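Local coordinates for outer membrane protein (Bartonella henselae, PDB 2FI9) that is of unknown function, an uncharacterised member of the DUF498/DUF598 family that is possibly associated with the outer membrane, at residues S36-P41 with S60-E65; Y45-T50 with A121-A126; G51-Q56 with E79-P84; I74-E79 with S98-T103. One frame throughout, in Å; residues are numbered along the deposited sequence.

Contact 1 of 4, residues S36-P41 with S60-E65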
loop_
_atom_site.group_PDB
_atom_site.type_symbol
_atom_site.label_atom_id
_atom_site.label_comp_id
_atom_site.label_asym_id
_atom_site.label_seq_id
_atom_site.Cartn_x
_atom_site.Cartn_y
_atom_site.Cartn_z
ATOM N N SER A 36 1.050 -3.525 -9.371
ATOM C CA SER A 36 0.711 -2.916 -8.100
ATOM C C SER A 36 1.235 -3.776 -6.949
ATOM O O SER A 36 1.424 -4.993 -7.103
ATOM C CB SER A 36 -0.800 -2.757 -7.996
ATOM O OG SER A 36 -1.284 -1.894 -9.028
ATOM N N ILE A 37 1.481 -3.150 -5.803
ATOM C CA ILE A 37 2.057 -3.873 -4.664
ATOM C C ILE A 37 1.362 -3.520 -3.364
ATOM O O ILE A 37 0.771 -2.439 -3.215
ATOM C CB ILE A 37 3.598 -3.641 -4.511
ATOM C CG1 ILE A 37 3.931 -2.149 -4.363
ATOM C CG2 ILE A 37 4.338 -4.259 -5.676
ATOM C CD1 ILE A 37 5.369 -1.884 -3.906
ATOM N N ILE A 38 1.417 -4.455 -2.436
ATOM C CA ILE A 38 1.041 -4.194 -1.067
ATOM C C ILE A 38 2.290 -4.437 -0.180
ATOM O O ILE A 38 3.030 -5.382 -0.403
ATOM C CB ILE A 38 -0.171 -5.055 -0.668
ATOM C CG1 ILE A 38 -0.897 -4.438 0.518
ATOM C CG2 ILE A 38 0.210 -6.510 -0.399
ATOM C CD1 ILE A 38 -2.297 -4.982 0.669
ATOM N N CYS A 39 2.529 -3.545 0.773
ATOM C CA CYS A 39 3.715 -3.571 1.604
ATOM C C CYS A 39 3.240 -3.680 3.026
ATOM O O CYS A 39 2.634 -2.752 3.557
ATOM C CB CYS A 39 4.507 -2.271 1.443
ATOM S SG CYS A 39 4.908 -1.846 -0.258
ATOM N N ILE A 40 3.482 -4.825 3.639
ATOM C CA ILE A 40 2.975 -5.095 4.980
ATOM C C ILE A 40 4.116 -5.717 5.809
ATOM O O ILE A 40 5.166 -6.047 5.252
ATOM C CB ILE A 40 1.704 -5.982 4.915
ATOM C CG1 ILE A 40 1.984 -7.247 4.090
ATOM C CG2 ILE A 40 0.570 -5.194 4.287
ATOM C CD1 ILE A 40 0.809 -8.225 4.018
ATOM N N PRO A 41 3.964 -5.800 7.143
ATOM C CA PRO A 41 5.095 -6.352 7.917
ATOM C C PRO A 41 5.672 -7.679 7.409
ATOM O O PRO A 41 6.891 -7.902 7.549
ATOM C CB PRO A 41 4.512 -6.488 9.326
ATOM C CG PRO A 41 3.572 -5.339 9.393
ATOM C CD PRO A 41 2.880 -5.346 8.031
ATOM N N SER A 60 -7.133 -7.653 1.696
ATOM C CA SER A 60 -7.268 -8.849 2.530
ATOM C C SER A 60 -6.016 -9.183 3.358
ATOM O O SER A 60 -6.134 -9.580 4.510
ATOM C CB SER A 60 -7.684 -10.056 1.682
ATOM O OG SER A 60 -6.752 -10.282 0.641
ATOM N N ARG A 61 -4.824 -8.990 2.793
ATOM C CA ARG A 61 -3.596 -9.265 3.547
ATOM C C ARG A 61 -3.380 -8.263 4.681
ATOM O O ARG A 61 -2.829 -8.620 5.744
ATOM C CB ARG A 61 -2.376 -9.293 2.633
ATOM C CG ARG A 61 -2.154 -10.617 1.935
ATOM C CD ARG A 61 -0.825 -10.585 1.182
ATOM N NE ARG A 61 -0.564 -11.811 0.431
ATOM C CZ ARG A 61 -0.010 -12.915 0.940
ATOM N NH1 ARG A 61 0.346 -12.980 2.222
ATOM N NH2 ARG A 61 0.200 -13.968 0.160
ATOM N N VAL A 62 -3.803 -7.017 4.442
ATOM C CA VAL A 62 -3.744 -5.970 5.453
ATOM C C VAL A 62 -4.659 -6.326 6.618
ATOM O O VAL A 62 -4.241 -6.278 7.776
ATOM C CB VAL A 62 -4.127 -4.593 4.876
ATOM C CG1 VAL A 62 -4.285 -3.554 5.981
ATOM C CG2 VAL A 62 -3.087 -4.143 3.908
ATOM N N LEU A 63 -5.897 -6.700 6.314
ATOM C CA LEU A 63 -6.843 -7.054 7.356
ATOM C C LEU A 63 -6.281 -8.225 8.178
ATOM O O LEU A 63 -6.337 -8.228 9.410
ATOM C CB LEU A 63 -8.211 -7.399 6.747
ATOM C CG LEU A 63 -8.893 -6.214 6.023
ATOM C CD1 LEU A 63 -10.181 -6.662 5.353
ATOM C CD2 LEU A 63 -9.183 -5.040 6.967
ATOM N N GLU A 64 -5.728 -9.208 7.483
ATOM C CA GLU A 64 -5.239 -10.423 8.128
ATOM C C GLU A 64 -4.044 -10.170 9.057
ATOM O O GLU A 64 -3.822 -10.916 10.013
ATOM C CB GLU A 64 -4.882 -11.465 7.060
ATOM C CG GLU A 64 -6.115 -12.025 6.305
ATOM C CD GLU A 64 -5.747 -12.722 4.982
ATOM O OE1 GLU A 64 -4.557 -13.059 4.795
ATOM O OE2 GLU A 64 -6.645 -12.957 4.140
ATOM N N GLU A 65 -3.274 -9.122 8.767
ATOM C CA GLU A 65 -2.099 -8.776 9.563
ATOM C C GLU A 65 -2.349 -7.526 10.410
ATOM O O GLU A 65 -1.403 -6.842 10.817
ATOM C CB GLU A 65 -0.897 -8.551 8.646
ATOM C CG GLU A 65 -0.476 -9.783 7.898
ATOM C CD GLU A 65 0.902 -9.653 7.251
ATOM O OE1 GLU A 65 1.724 -8.787 7.658
ATOM O OE2 GLU A 65 1.154 -10.437 6.320
#
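R61 opens the helical side of this contact by laying the start of its side chain over I40: CB of R61 is 3.6 Å from CD1 of I40, and the extended chain then runs on past the isoleucine so that its guanidinium end meets the ring of Y45 in a cation-pi contact. The next residue, V62, drives a methyl between two strand residues. With CG1 anti to the backbone N (chi1 171°), its CG2 is the branch that touches, 3.4 Å from CD1 of I38, tighter than usual for two methyls, and 3.8 Å from CG2 of I40. E65, the first residue to leave helical geometry, comes back toward the strand with an extended side chain that crosses that of I40 at about a right angle, the carboxylate ending against CD1. Its OE2 lies 3.2 Å from CD1 of I40, while OE1 is 3.6 Å from CD of P41; these are packing contacts with carbons, and the polar partner of OE2 is the hydroxyl of S42. No hydrogen bond joins the two segments. The axes of 36-40 and 60-64 are nearly parallel, at 9° and 9.2 Å apart, so this is a short helix lying along one strand of the mixed sheet. Strand 36-40 itself runs between strands 43-47 and 120-124, with I38 and I40 facing the helix, while L63 reaches across to helix 85-93.

Contact 2 of 4, residues Y45-T50 with A121-A126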
loop_
_atom_site.group_PDB
_atom_site.type_symbol
_atom_site.label_atom_id
_atom_site.label_comp_id
_atom_site.label_asym_id
_atom_site.label_seq_id
_atom_site.Cartn_x
_atom_site.Cartn_y
_atom_site.Cartn_z
ATOM N N TYR A 45 4.205 -7.806 -1.594
ATOM C CA TYR A 45 3.547 -8.780 -2.464
ATOM C C TYR A 45 2.957 -8.078 -3.682
ATOM O O TYR A 45 2.447 -6.962 -3.568
ATOM C CB TYR A 45 2.382 -9.444 -1.728
ATOM C CG TYR A 45 2.736 -10.143 -0.441
ATOM C CD1 TYR A 45 2.891 -11.524 -0.401
ATOM C CD2 TYR A 45 2.891 -9.424 0.742
ATOM C CE1 TYR A 45 3.207 -12.180 0.783
ATOM C CE2 TYR A 45 3.210 -10.062 1.937
ATOM C CZ TYR A 45 3.355 -11.444 1.947
ATOM O OH TYR A 45 3.678 -12.093 3.116
ATOM N N GLY A 46 3.010 -8.728 -4.839
ATOM C CA GLY A 46 2.254 -8.234 -5.990
ATOM C C GLY A 46 0.767 -8.427 -5.764
ATOM O O GLY A 46 0.337 -9.432 -5.184
ATOM N N ILE A 47 -0.026 -7.447 -6.191
ATOM C CA ILE A 47 -1.466 -7.619 -6.247
ATOM C C ILE A 47 -1.975 -7.155 -7.607
ATOM O O ILE A 47 -1.507 -6.159 -8.173
ATOM C CB ILE A 47 -2.219 -6.896 -5.112
ATOM C CG1 ILE A 47 -1.618 -5.529 -4.851
ATOM C CG2 ILE A 47 -2.203 -7.744 -3.830
ATOM C CD1 ILE A 47 -2.606 -4.539 -4.377
ATOM N N ASP A 48 -2.935 -7.900 -8.127
ATOM C CA ASP A 48 -3.426 -7.672 -9.460
ATOM C C ASP A 48 -4.575 -6.684 -9.433
ATOM O O ASP A 48 -5.730 -7.077 -9.562
ATOM C CB ASP A 48 -3.878 -8.987 -10.071
ATOM C CG ASP A 48 -3.955 -8.924 -11.578
ATOM O OD1 ASP A 48 -3.187 -8.138 -12.192
ATOM O OD2 ASP A 48 -4.784 -9.669 -12.151
ATOM N N MET A 49 -4.257 -5.406 -9.249
ATOM C CA MET A 49 -5.272 -4.353 -9.313
ATOM C C MET A 49 -5.561 -4.016 -10.789
ATOM O O MET A 49 -4.648 -3.713 -11.547
ATOM C CB MET A 49 -4.808 -3.103 -8.547
ATOM C CG MET A 49 -4.685 -3.269 -7.027
ATOM S SD MET A 49 -3.990 -1.819 -6.176
ATOM C CE MET A 49 -5.481 -0.832 -6.060
ATOM N N THR A 50 -6.818 -4.094 -11.204
ATOM C CA THR A 50 -7.191 -3.665 -12.567
ATOM C C THR A 50 -7.391 -2.154 -12.643
ATOM O O THR A 50 -7.489 -1.568 -13.736
ATOM C CB THR A 50 -8.501 -4.294 -13.021
ATOM O OG1 THR A 50 -9.539 -3.890 -12.117
ATOM C CG2 THR A 50 -8.387 -5.807 -13.076
ATOM N N ALA A 121 1.660 0.339 6.683
ATOM C CA ALA A 121 1.470 -0.522 5.535
ATOM C C ALA A 121 1.107 0.375 4.371
ATOM O O ALA A 121 0.635 1.491 4.572
ATOM C CB ALA A 121 0.339 -1.547 5.798
ATOM N N ALA A 122 1.311 -0.110 3.153
ATOM C CA ALA A 122 0.906 0.634 1.959
ATOM C C ALA A 122 0.309 -0.295 0.913
ATOM O O ALA A 122 0.796 -1.409 0.714
ATOM C CB ALA A 122 2.103 1.373 1.374
ATOM N N LEU A 123 -0.754 0.164 0.252
ATOM C CA LEU A 123 -1.280 -0.492 -0.917
ATOM C C LEU A 123 -1.040 0.479 -2.045
ATOM O O LEU A 123 -1.523 1.604 -1.995
ATOM C CB LEU A 123 -2.780 -0.742 -0.751
ATOM C CG LEU A 123 -3.523 -1.331 -1.953
ATOM C CD1 LEU A 123 -2.884 -2.599 -2.452
ATOM C CD2 LEU A 123 -5.003 -1.606 -1.603
ATOM N N LEU A 124 -0.297 0.066 -3.063
ATOM C CA LEU A 124 0.143 1.030 -4.067
ATOM C C LEU A 124 -0.257 0.618 -5.477
ATOM O O LEU A 124 0.275 -0.359 -6.002
ATOM C CB LEU A 124 1.661 1.231 -3.973
ATOM C CG LEU A 124 2.226 1.599 -2.592
ATOM C CD1 LEU A 124 3.731 1.450 -2.525
ATOM C CD2 LEU A 124 1.854 3.024 -2.184
ATOM N N PHE A 125 -1.179 1.367 -6.088
ATOM C CA PHE A 125 -1.509 1.154 -7.491
ATOM C C PHE A 125 -0.380 1.675 -8.348
ATOM O O PHE A 125 0.002 2.827 -8.233
ATOM C CB PHE A 125 -2.793 1.859 -7.864
ATOM C CG PHE A 125 -3.231 1.629 -9.289
ATOM C CD1 PHE A 125 -3.753 0.399 -9.681
ATOM C CD2 PHE A 125 -3.163 2.658 -10.226
ATOM C CE1 PHE A 125 -4.174 0.190 -10.986
ATOM C CE2 PHE A 125 -3.612 2.461 -11.544
ATOM C CZ PHE A 125 -4.110 1.230 -11.921
ATOM N N ALA A 126 0.140 0.815 -9.213
ATOM C CA ALA A 126 1.283 1.163 -10.052
ATOM C C ALA A 126 0.830 2.103 -11.145
ATOM O O ALA A 126 -0.093 1.791 -11.881
ATOM C CB ALA A 126 1.866 -0.074 -10.662
#
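M49 lays its side chain across the start of F125, with CB of M49 at the edge of the phenyl ring and near its plane, 3.8 Å from CD1 of F125. Its first torsion (chi1 -67°) and an extended second one put SD of M49 4.1 Å from CA of F125. The bend at chi3 (82°) then turns the terminal methyl, so that CE of M49 comes 4.2 Å from CD1 of F125. The same sulfur lies 4.0 Å from CD1 of L123, so one methionine bridges two residues that are two apart in the chain. F125 holds CG anti to its backbone N, chi1 -177°, and this swings the ring out along the departing chain of 45-50, where its CE1 is 4.0 Å from the carbonyl O of M49. Both segments belong to one mixed beta sheet without being neighbours in it: strand 36-40 lies between strands 43-47 and 120-124, and the backbones pair with it instead of with each other. The contact is therefore made by side chains that reach past the intervening strand, near S36, which touches both M49 and F125. An inverse gamma turn centred on D48 follows I47 and sets M49 toward F125. L123 also packs on P54 and I59, and M49 on D58, in the loop leading to helix 60-64.

Contact 3 of 4, residues G51-Q56 with E79-P84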
loop_
_atom_site.group_PDB
_atom_site.type_symbol
_atom_site.label_atom_id
_atom_site.label_comp_id
_atom_site.label_asym_id
_atom_site.label_seq_id
_atom_site.Cartn_x
_atom_site.Cartn_y
_atom_site.Cartn_z
ATOM N N GLY A 51 -7.481 -1.543 -11.471
ATOM C CA GLY A 51 -7.799 -0.131 -11.367
ATOM C C GLY A 51 -7.359 0.440 -10.045
ATOM O O GLY A 51 -7.079 -0.307 -9.109
ATOM N N PRO A 52 -7.299 1.775 -9.964
ATOM C CA PRO A 52 -6.746 2.480 -8.814
ATOM C C PRO A 52 -7.577 2.422 -7.525
ATOM O O PRO A 52 -7.049 2.750 -6.460
ATOM C CB PRO A 52 -6.623 3.914 -9.322
ATOM C CG PRO A 52 -7.642 4.022 -10.372
ATOM C CD PRO A 52 -7.718 2.702 -11.032
ATOM N N VAL A 53 -8.837 2.007 -7.610
ATOM C CA VAL A 53 -9.671 1.891 -6.408
ATOM C C VAL A 53 -9.573 0.464 -5.867
ATOM O O VAL A 53 -9.933 -0.484 -6.563
ATOM C CB VAL A 53 -11.168 2.193 -6.665
ATOM C CG1 VAL A 53 -11.917 2.193 -5.346
ATOM C CG2 VAL A 53 -11.380 3.528 -7.396
ATOM N N PRO A 54 -9.082 0.304 -4.625
ATOM C CA PRO A 54 -8.889 -1.030 -4.095
ATOM C C PRO A 54 -10.205 -1.747 -3.831
ATOM O O PRO A 54 -11.233 -1.102 -3.580
ATOM C CB PRO A 54 -8.149 -0.792 -2.776
ATOM C CG PRO A 54 -8.395 0.578 -2.416
ATOM C CD PRO A 54 -8.718 1.355 -3.656
ATOM N N THR A 55 -10.155 -3.073 -3.919
ATOM C CA THR A 55 -11.290 -3.921 -3.613
ATOM C C THR A 55 -11.072 -4.562 -2.243
ATOM O O THR A 55 -9.999 -4.421 -1.638
ATOM C CB THR A 55 -11.457 -5.034 -4.665
ATOM O OG1 THR A 55 -10.352 -5.938 -4.573
ATOM C CG2 THR A 55 -11.504 -4.449 -6.068
ATOM N N GLN A 56 -12.093 -5.263 -1.754
ATOM C CA GLN A 56 -11.980 -6.013 -0.508
ATOM C C GLN A 56 -10.838 -7.034 -0.564
ATOM O O GLN A 56 -10.038 -7.116 0.370
ATOM C CB GLN A 56 -13.335 -6.639 -0.152
ATOM C CG GLN A 56 -14.405 -5.544 0.055
ATOM C CD GLN A 56 -15.839 -6.049 0.143
ATOM O OE1 GLN A 56 -16.098 -7.171 0.593
ATOM N NE2 GLN A 56 -16.783 -5.199 -0.263
ATOM N N GLU A 79 -4.382 10.271 -9.391
ATOM C CA GLU A 79 -5.306 11.170 -8.711
ATOM C C GLU A 79 -5.692 10.571 -7.380
ATOM O O GLU A 79 -5.780 9.348 -7.248
ATOM C CB GLU A 79 -6.572 11.387 -9.549
ATOM C CG GLU A 79 -6.358 12.177 -10.824
ATOM C CD GLU A 79 -5.965 13.614 -10.560
ATOM O OE1 GLU A 79 -6.701 14.302 -9.810
ATOM O OE2 GLU A 79 -4.922 14.050 -11.110
ATOM N N LEU A 80 -5.948 11.430 -6.399
ATOM C CA LEU A 80 -6.437 10.976 -5.100
ATOM C C LEU A 80 -7.919 10.579 -5.252
ATOM O O LEU A 80 -8.751 11.384 -5.694
ATOM C CB LEU A 80 -6.245 12.074 -4.048
ATOM C CG LEU A 80 -6.620 11.843 -2.575
ATOM C CD1 LEU A 80 -5.978 12.924 -1.722
ATOM C CD2 LEU A 80 -8.136 11.809 -2.327
ATOM N N LEU A 81 -8.235 9.341 -4.885
ATOM C CA LEU A 81 -9.599 8.809 -4.983
ATOM C C LEU A 81 -10.126 8.417 -3.610
ATOM O O LEU A 81 -9.356 8.047 -2.736
ATOM C CB LEU A 81 -9.617 7.580 -5.893
ATOM C CG LEU A 81 -9.055 7.739 -7.298
ATOM C CD1 LEU A 81 -9.242 6.445 -8.104
ATOM C CD2 LEU A 81 -9.700 8.934 -8.020
ATOM N N ARG A 82 -11.442 8.508 -3.427
ATOM C CA ARG A 82 -12.092 8.134 -2.167
ATOM C C ARG A 82 -12.039 6.652 -1.905
ATOM O O ARG A 82 -12.134 5.844 -2.820
ATOM C CB ARG A 82 -13.566 8.579 -2.182
ATOM C CG ARG A 82 -13.749 10.085 -2.243
ATOM C CD ARG A 82 -13.348 10.815 -0.943
ATOM N NE ARG A 82 -13.614 10.039 0.275
ATOM C CZ ARG A 82 -14.818 9.721 0.745
ATOM N NH1 ARG A 82 -15.922 10.099 0.107
ATOM N NH2 ARG A 82 -14.912 9.010 1.862
ATOM N N LEU A 83 -11.891 6.301 -0.637
ATOM C CA LEU A 83 -11.934 4.918 -0.216
ATOM C C LEU A 83 -13.411 4.502 -0.184
ATOM O O LEU A 83 -14.229 5.198 0.411
ATOM C CB LEU A 83 -11.316 4.790 1.171
ATOM C CG LEU A 83 -11.065 3.390 1.701
ATOM C CD1 LEU A 83 -10.156 2.628 0.752
ATOM C CD2 LEU A 83 -10.441 3.501 3.086
ATOM N N PRO A 84 -13.763 3.397 -0.872
ATOM C CA PRO A 84 -15.150 2.939 -0.909
ATOM C C PRO A 84 -15.663 2.613 0.493
ATOM O O PRO A 84 -14.890 2.187 1.362
ATOM C CB PRO A 84 -15.089 1.664 -1.758
ATOM C CG PRO A 84 -13.792 1.740 -2.512
ATOM C CD PRO A 84 -12.863 2.547 -1.679
#
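The first torsion of V53 (chi1 -174°) places CG1 anti to the backbone N and CG2 beside it, and the two methyls part company: CG1 goes to P84, CG2 to L81. L81 answers with CG anti to its own carbonyl carbon (chi1 -55°) and an extended chi2 (-176°), which together carry CD1 to the loop 51-56. That single methyl is shared, lying 3.7 Å from CG of P52 and also 3.7 Å from CG2 of V53, the V53 and L81 side chains crossing at about a right angle. On the other branch, CG1 of V53 is only 3.4 Å from CG of P84, a tight pair, and the two side chains run antiparallel alongside one another. The proline ring also comes up to the backbone here, with CG of P84 4.0 Å from the carbonyl O of P54. Further in, P54 meets L83 at about a right angle, CG of P54 being 4.2 Å from CD1 of L83; although L83 starts away from the loop, its side chain turns round to the proline. Both segments are irregular, the first leading to helix 60-64 and the second to helix 85-93, for which P84 is the N-cap residue. L83 and P54 both continue inward onto I74. Across the contact there is no hydrogen bond: two irregular loops meet mainly through methyl and ring carbons, so their direct fit rests on apolar packing, while the polar bonds that hold the backbone of L81 come from the hydroxyls of T76 and T100.

Contact 4 of 4, residues I74-E79 with S98-T103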
loop_
_atom_site.group_PDB
_atom_site.type_symbol
_atom_site.label_atom_id
_atom_site.label_comp_id
_atom_site.label_asym_id
_atom_site.label_seq_id
_atom_site.Cartn_x
_atom_site.Cartn_y
_atom_site.Cartn_z
ATOM N N ILE A 74 -2.953 4.366 1.148
ATOM C CA ILE A 74 -3.461 3.833 -0.091
ATOM C C ILE A 74 -3.141 4.785 -1.234
ATOM O O ILE A 74 -3.635 5.932 -1.289
ATOM C CB ILE A 74 -4.979 3.555 0.010
ATOM C CG1 ILE A 74 -5.227 2.572 1.163
ATOM C CG2 ILE A 74 -5.506 2.979 -1.308
ATOM C CD1 ILE A 74 -6.652 2.544 1.662
ATOM N N GLY A 75 -2.289 4.313 -2.138
ATOM C CA GLY A 75 -1.889 5.089 -3.313
ATOM C C GLY A 75 -2.848 4.721 -4.419
ATOM O O GLY A 75 -2.838 3.568 -4.886
ATOM N N THR A 76 -3.681 5.693 -4.817
ATOM C CA THR A 76 -4.771 5.466 -5.778
ATOM C C THR A 76 -4.454 5.941 -7.198
ATOM O O THR A 76 -5.351 6.436 -7.930
ATOM C CB THR A 76 -6.100 6.123 -5.317
ATOM O OG1 THR A 76 -5.909 7.530 -5.114
ATOM C CG2 THR A 76 -6.613 5.486 -4.036
ATOM N N GLY A 77 -3.187 5.820 -7.581
ATOM C CA GLY A 77 -2.745 6.181 -8.926
ATOM C C GLY A 77 -2.380 7.654 -9.055
ATOM O O GLY A 77 -1.801 8.232 -8.135
ATOM N N VAL A 78 -2.695 8.254 -10.202
ATOM C CA VAL A 78 -2.291 9.640 -10.453
ATOM C C VAL A 78 -3.154 10.654 -9.724
ATOM O O VAL A 78 -2.720 11.775 -9.480
ATOM C CB VAL A 78 -2.195 10.006 -11.976
ATOM C CG1 VAL A 78 -1.095 9.227 -12.634
ATOM C CG2 VAL A 78 -3.529 9.793 -12.703
ATOM N N GLU A 79 -4.382 10.271 -9.391
ATOM C CA GLU A 79 -5.306 11.170 -8.711
ATOM C C GLU A 79 -5.692 10.571 -7.380
ATOM O O GLU A 79 -5.780 9.348 -7.248
ATOM C CB GLU A 79 -6.572 11.387 -9.549
ATOM C CG GLU A 79 -6.358 12.177 -10.824
ATOM C CD GLU A 79 -5.965 13.614 -10.560
ATOM O OE1 GLU A 79 -6.701 14.302 -9.810
ATOM O OE2 GLU A 79 -4.922 14.050 -11.110
ATOM N N SER A 98 -6.499 4.787 8.094
ATOM C CA SER A 98 -6.116 4.725 6.692
ATOM C C SER A 98 -6.450 5.979 5.927
ATOM O O SER A 98 -7.339 6.748 6.308
ATOM C CB SER A 98 -6.732 3.492 6.010
ATOM O OG SER A 98 -8.148 3.580 5.968
ATOM N N ASP A 99 -5.733 6.194 4.835
ATOM C CA ASP A 99 -5.994 7.358 4.032
ATOM C C ASP A 99 -5.525 7.146 2.609
ATOM O O ASP A 99 -4.612 6.369 2.357
ATOM C CB ASP A 99 -5.352 8.585 4.642
ATOM C CG ASP A 99 -6.065 9.856 4.254
ATOM O OD1 ASP A 99 -7.205 9.805 3.687
ATOM O OD2 ASP A 99 -5.478 10.923 4.513
ATOM N N THR A 100 -6.177 7.834 1.679
ATOM C CA THR A 100 -5.820 7.743 0.283
ATOM C C THR A 100 -5.087 9.017 -0.141
ATOM O O THR A 100 -5.241 10.073 0.474
ATOM C CB THR A 100 -7.078 7.557 -0.578
ATOM O OG1 THR A 100 -7.918 8.687 -0.387
ATOM C CG2 THR A 100 -7.865 6.284 -0.152
ATOM N N MET A 101 -4.327 8.902 -1.223
ATOM C CA MET A 101 -3.516 10.003 -1.827
ATOM C C MET A 101 -2.980 9.368 -3.117
ATOM O O MET A 101 -3.084 8.139 -3.300
ATOM C CB MET A 101 -2.327 10.385 -0.901
ATOM C CG MET A 101 -1.450 9.172 -0.418
ATOM S SD MET A 101 -0.497 9.318 1.140
ATOM C CE MET A 101 -1.838 9.223 2.340
ATOM N N SER A 102 -2.429 10.172 -4.010
ATOM C CA SER A 102 -1.793 9.633 -5.204
ATOM C C SER A 102 -0.729 8.583 -4.866
ATOM O O SER A 102 -0.212 8.522 -3.724
ATOM C CB SER A 102 -1.148 10.768 -5.996
ATOM O OG SER A 102 -0.024 11.246 -5.279
ATOM N N THR A 103 -0.401 7.735 -5.840
ATOM C CA THR A 103 0.625 6.709 -5.630
ATOM C C THR A 103 1.961 7.355 -5.257
ATOM O O THR A 103 2.643 6.879 -4.354
ATOM C CB THR A 103 0.736 5.756 -6.833
ATOM O OG1 THR A 103 -0.428 4.931 -6.863
ATOM C CG2 THR A 103 2.004 4.821 -6.736
#
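Parallel strand pairing that runs on into a tightly bonded loop joins 74-79 to 98-103, at the edge of the mixed sheet where strand 97-101 is outermost. The pairing follows the parallel pattern: I74 uses its N on the carbonyl O of D99 (2.9 Å) and its O on the N of M101 (3.1 Å). Both donors lie nearly in line with the carbonyl they meet, though the M101 N-H is bent, 140° at the hydrogen. The next rung is T76 N to M101 O, 2.9 Å. These are the two parallel strands of a beta-alpha-beta unit whose crossover is helix 85-93. On the face carrying I74 and T100, CB of I74 lies 4.0 Å from CG2 of T100, and CG2 of T76 extends the patch, 4.1 Å from CB of T100. The hydroxyl of T76, set between its backbone N and carbonyl carbon (chi1 57°), is instead given to its own loop: it donates to the carbonyl O of E79 in the carbonyl plane, on a lone pair. Further along, G77 and T103 clasp each other. T103 N gives a short bond of 2.7 Å to the in-plane lone pair of G77 O, with an angle of 168° at the hydrogen, while the hydroxyl of T103 accepts G77 N at 3.0 Å. That hydroxyl also bonds the carbonyl O of F125, so one oxygen links three parts of the chain. G77 adopts backbone angles that only glycine accepts readily. S102 takes the N-cap position of helix 103-115, its OG capping A105 N.

In the fold
Contacts 1, 2 and 4 all reach the five-stranded mixed sheet, contact 1 toward one edge and contact 4 at the other, their centres about 15 Å apart on opposite sides of the chain's centre. Strand 120-124 of contact 2 connects them by backbone pairing: C39 N to A122 O (2.8 Å) and I37 O to L124 N (2.7 Å) join it to contact 1, L123 O to G75 N (2.8 Å) to contact 4. Contact 3 lies beside contact 4, with centres about 7 Å apart; they share E79, and CD1 of L83 packs 3.6 Å from CD1 of I74. F125 of contact 2 packs on G51 and P52, bringing contact 3 against the sheet.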